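PDB 1ZVP: hypothetical protein VC0802 from Vibrio cholerae, which is of unknown function but, with its two ACT domains, may bind a small regulatory ligand, and has been suggested to be a transport protein. Local coordinates for residues G22-Y36 with E49-Q61. Residues are numbered along the deposited sequence; the frame is centred on the assembly and turned at random.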
# COMPACT_ATOMS: atom_id res chain seq x y z
N GLY D 22 -11.03 -0.99 15.24
CA GLY D 22 -11.74 -0.13 14.30
C GLY D 22 -12.20 -0.77 13.00
O GLY D 22 -11.53 -1.67 12.47
N ASP D 23 -13.35 -0.32 12.50
CA ASP D 23 -13.81 -0.70 11.16
C ASP D 23 -13.50 0.45 10.23
O ASP D 23 -13.81 1.60 10.54
CB ASP D 23 -15.32 -0.98 11.12
CG ASP D 23 -15.75 -2.12 12.04
OD1 ASP D 23 -14.91 -2.94 12.49
OD2 ASP D 23 -16.97 -2.19 12.30
N TYR D 24 -12.89 0.14 9.09
CA TYR D 24 -12.42 1.18 8.20
C TYR D 24 -13.13 1.09 6.87
O TYR D 24 -13.63 0.03 6.51
CB TYR D 24 -10.89 1.13 8.05
CG TYR D 24 -10.18 1.54 9.34
CD1 TYR D 24 -9.93 2.88 9.62
CD2 TYR D 24 -9.81 0.58 10.28
CE1 TYR D 24 -9.33 3.26 10.81
CE2 TYR D 24 -9.20 0.94 11.47
CZ TYR D 24 -8.96 2.28 11.73
OH TYR D 24 -8.34 2.64 12.90
N VAL D 25 -13.19 2.22 6.17
CA VAL D 25 -13.80 2.29 4.85
C VAL D 25 -12.93 3.14 3.94
O VAL D 25 -12.21 4.03 4.41
CB VAL D 25 -15.25 2.87 4.91
CG1 VAL D 25 -16.15 1.99 5.75
CG2 VAL D 25 -15.26 4.31 5.43
N PHE D 26 -12.97 2.84 2.65
CA PHE D 26 -12.26 3.63 1.65
C PHE D 26 -13.23 4.58 0.97
O PHE D 26 -14.35 4.19 0.65
CB PHE D 26 -11.59 2.73 0.61
CG PHE D 26 -10.25 2.17 1.04
CD1 PHE D 26 -9.09 2.54 0.37
CD2 PHE D 26 -10.16 1.26 2.10
CE1 PHE D 26 -7.86 2.01 0.76
CE2 PHE D 26 -8.94 0.74 2.49
CZ PHE D 26 -7.78 1.11 1.82
N CYS D 27 -12.80 5.81 0.76
CA CYS D 27 -13.63 6.84 0.14
C CYS D 27 -12.81 7.62 -0.83
O CYS D 27 -11.60 7.78 -0.65
CB CYS D 27 -14.15 7.83 1.18
SG CYS D 27 -15.10 7.12 2.51
N THR D 28 -13.47 8.12 -1.86
CA THR D 28 -12.89 9.12 -2.72
C THR D 28 -13.75 10.38 -2.57
O THR D 28 -14.98 10.31 -2.51
CB THR D 28 -12.78 8.62 -4.18
OG1 THR D 28 -11.89 9.47 -4.91
CG2 THR D 28 -14.14 8.55 -4.88
N VAL D 29 -13.10 11.53 -2.45
CA VAL D 29 -13.80 12.80 -2.28
C VAL D 29 -13.24 13.88 -3.21
O VAL D 29 -12.22 13.68 -3.87
CB VAL D 29 -13.79 13.29 -0.80
CG1 VAL D 29 -14.64 12.39 0.09
CG2 VAL D 29 -12.37 13.40 -0.26
N ASN D 30 -13.91 15.02 -3.25
CA ASN D 30 -13.46 16.16 -4.03
C ASN D 30 -12.85 17.28 -3.23
O ASN D 30 -13.34 17.62 -2.14
CB ASN D 30 -14.58 16.70 -4.90
CG ASN D 30 -14.52 16.15 -6.30
OD1 ASN D 30 -14.89 16.84 -7.26
ND2 ASN D 30 -14.02 14.92 -6.45
N GLY D 31 -11.79 17.86 -3.77
CA GLY D 31 -11.17 19.04 -3.17
C GLY D 31 -10.07 18.76 -2.16
O GLY D 31 -9.49 17.68 -2.14
N ALA D 32 -9.81 19.76 -1.31
CA ALA D 32 -8.61 19.80 -0.50
C ALA D 32 -8.69 18.90 0.72
O ALA D 32 -9.77 18.71 1.29
CB ALA D 32 -8.30 21.24 -0.09
N LEU D 33 -7.54 18.34 1.11
CA LEU D 33 -7.41 17.57 2.35
C LEU D 33 -7.82 18.41 3.56
O LEU D 33 -8.45 17.89 4.50
CB LEU D 33 -5.96 17.10 2.52
CG LEU D 33 -5.53 15.80 3.24
CD1 LEU D 33 -4.25 16.07 4.02
CD2 LEU D 33 -6.58 15.18 4.16
N SER D 34 -7.48 19.70 3.53
CA SER D 34 -7.82 20.66 4.60
C SER D 34 -9.31 20.72 4.94
O SER D 34 -9.67 20.98 6.09
CB SER D 34 -7.28 22.06 4.28
OG SER D 34 -7.35 22.34 2.88
N ASP D 35 -10.17 20.46 3.95
CA ASP D 35 -11.62 20.35 4.13
C ASP D 35 -12.04 19.15 5.00
O ASP D 35 -13.12 19.16 5.59
CB ASP D 35 -12.33 20.23 2.77
CG ASP D 35 -12.09 21.43 1.85
OD1 ASP D 35 -12.24 22.59 2.30
OD2 ASP D 35 -11.77 21.20 0.65
N TYR D 36 -11.18 18.13 5.06
CA TYR D 36 -11.56 16.84 5.65
C TYR D 36 -10.79 16.46 6.91
O TYR D 36 -11.01 15.39 7.48
CB TYR D 36 -11.45 15.73 4.59
CG TYR D 36 -12.40 15.91 3.43
CD1 TYR D 36 -13.70 15.40 3.47
CD2 TYR D 36 -12.00 16.59 2.28
CE1 TYR D 36 -14.58 15.57 2.40
CE2 TYR D 36 -12.87 16.77 1.20
CZ TYR D 36 -14.16 16.25 1.27
OH TYR D 36 -15.02 16.42 0.20
N GLU D 49 -7.75 11.26 -9.81
CA GLU D 49 -9.20 11.13 -9.80
C GLU D 49 -9.84 11.69 -8.52
O GLU D 49 -11.06 11.60 -8.37
CB GLU D 49 -9.62 9.66 -9.93
CG GLU D 49 -9.13 8.90 -11.15
CD GLU D 49 -7.69 8.38 -11.04
OE1 GLU D 49 -7.03 8.59 -9.99
OE2 GLU D 49 -7.21 7.76 -12.02
N GLY D 50 -9.04 12.24 -7.61
CA GLY D 50 -9.54 12.77 -6.33
C GLY D 50 -8.84 12.23 -5.10
O GLY D 50 -8.02 11.31 -5.19
N LEU D 51 -9.18 12.79 -3.94
CA LEU D 51 -8.56 12.43 -2.67
C LEU D 51 -9.16 11.16 -2.10
O LEU D 51 -10.36 11.09 -1.88
CB LEU D 51 -8.74 13.57 -1.67
CG LEU D 51 -8.05 13.54 -0.31
CD1 LEU D 51 -6.55 13.76 -0.43
CD2 LEU D 51 -8.67 14.61 0.55
N THR D 52 -8.31 10.15 -1.90
CA THR D 52 -8.71 8.94 -1.16
C THR D 52 -8.59 9.21 0.33
O THR D 52 -7.56 9.71 0.80
CB THR D 52 -7.83 7.70 -1.53
OG1 THR D 52 -7.92 7.42 -2.94
CG2 THR D 52 -8.26 6.45 -0.75
N LEU D 53 -9.65 8.91 1.08
CA LEU D 53 -9.60 8.94 2.53
C LEU D 53 -9.88 7.56 3.06
O LEU D 53 -10.78 6.89 2.57
CB LEU D 53 -10.63 9.92 3.12
CG LEU D 53 -10.61 11.41 2.73
CD1 LEU D 53 -11.85 12.13 3.27
CD2 LEU D 53 -9.32 12.11 3.18
N VAL D 54 -9.09 7.12 4.03
CA VAL D 54 -9.40 5.89 4.77
C VAL D 54 -9.81 6.33 6.16
O VAL D 54 -9.05 6.97 6.87
CB VAL D 54 -8.21 4.86 4.80
CG1 VAL D 54 -8.66 3.54 5.39
CG2 VAL D 54 -7.67 4.62 3.41
N LEU D 55 -11.03 5.97 6.53
CA LEU D 55 -11.71 6.53 7.68
C LEU D 55 -12.38 5.43 8.47
O LEU D 55 -12.78 4.42 7.90
CB LEU D 55 -12.83 7.47 7.20
CG LEU D 55 -12.49 8.74 6.44
CD1 LEU D 55 -13.59 9.10 5.49
CD2 LEU D 55 -12.27 9.86 7.43
N GLU D 56 -12.51 5.66 9.78
CA GLU D 56 -13.39 4.87 10.63
C GLU D 56 -14.80 4.83 10.03
O GLU D 56 -15.27 5.82 9.48
CB GLU D 56 -13.44 5.48 12.02
CG GLU D 56 -12.38 4.98 12.98
CD GLU D 56 -12.94 4.00 14.01
OE1 GLU D 56 -12.69 4.23 15.22
OE2 GLU D 56 -13.65 3.03 13.63
N ALA D 57 -15.46 3.68 10.14
CA ALA D 57 -16.75 3.46 9.49
C ALA D 57 -17.79 4.54 9.79
O ALA D 57 -18.38 5.11 8.87
CB ALA D 57 -17.30 2.09 9.84
N GLU D 58 -18.00 4.83 11.07
CA GLU D 58 -19.04 5.79 11.47
C GLU D 58 -18.62 7.26 11.48
O GLU D 58 -19.46 8.12 11.61
CB GLU D 58 -19.71 5.39 12.80
CG GLU D 58 -18.76 5.00 13.94
CD GLU D 58 -17.82 6.13 14.36
OE1 GLU D 58 -18.30 7.10 15.00
OE2 GLU D 58 -16.61 6.04 14.04
N LYS D 59 -17.32 7.53 11.36
CA LYS D 59 -16.82 8.88 11.10
C LYS D 59 -17.16 9.28 9.67
O LYS D 59 -17.44 10.43 9.39
CB LYS D 59 -15.30 8.97 11.30
CG LYS D 59 -14.82 9.87 12.43
CD LYS D 59 -15.06 9.27 13.81
CE LYS D 59 -13.86 9.47 14.74
NZ LYS D 59 -12.73 8.57 14.34
N ALA D 60 -17.11 8.30 8.77
CA ALA D 60 -17.42 8.52 7.36
C ALA D 60 -18.92 8.53 7.16
O ALA D 60 -19.44 9.31 6.36
CB ALA D 60 -16.78 7.43 6.50
N GLN D 61 -19.60 7.65 7.88
CA GLN D 61 -21.03 7.44 7.71
C GLN D 61 -21.83 8.70 8.07
O GLN D 61 -22.65 9.17 7.26
CB GLN D 61 -21.49 6.19 8.47
CG GLN D 61 -22.97 5.91 8.43
CD GLN D 61 -23.66 6.33 9.71
OE1 GLN D 61 -23.37 5.81 10.79
NE2 GLN D 61 -24.59 7.28 9.59
O HOH W 1 -9.41 8.80 -4.76
O HOH W 2 -12.80 11.74 -6.21
O HOH W 3 -9.88 15.95 -4.87
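The ring of F26 carries V54 CG2 over one face, 3.8 Å from the centroid and 15° off the ring normal, a CH-pi contact between two side chains that run side by side. F71 and F114 meet the same ring edge-to-face, as suits a flat apolar group in a buried place. The Y36 ring takes V29 CG2 on one face and the carbonyl of N30 at its edge, where OH donates a hydrogen bond; L53 CD1 also touches the ring obliquely, 3.8 Å from Y36 CD1. L53 reaches both Y36 and V29 because CG stands anti to the carbonyl carbon (chi1 -58°) and the chain then extends.

Between these two clusters, on opposite faces, strands 24-29 and 50-56 pair antiparallel. Reciprocal N-H to O bonds join V25 with L55, C27 with L53 and V29 with L51, and their apolar side chains share the face bearing Y36. A57 N, at the start of the helix, gives one more bond to D23 O at 2.7 Å, and on this face the small A60 lets the helix turn sit close, its CB 3.6 Å from V25 CG2.

T28 and T52 face each other on the F26 side, where a water accepts from T52 OG1 and donates to G50 O and T28 OG1, its oxygen 2.6 Å from T28 OG1. Hydroxyls suit this face because the water links them, and T52 OG1 also bonds Y108 N of the second subunit. G50 has a positive phi (128°) where the chain enters the pairing, a conformation glycine accepts readily. Strand 50-56 running straight into helix 57-61, which packs on the face of V25 and C27, is consistent with the alpha/beta sandwich of an ACT domain.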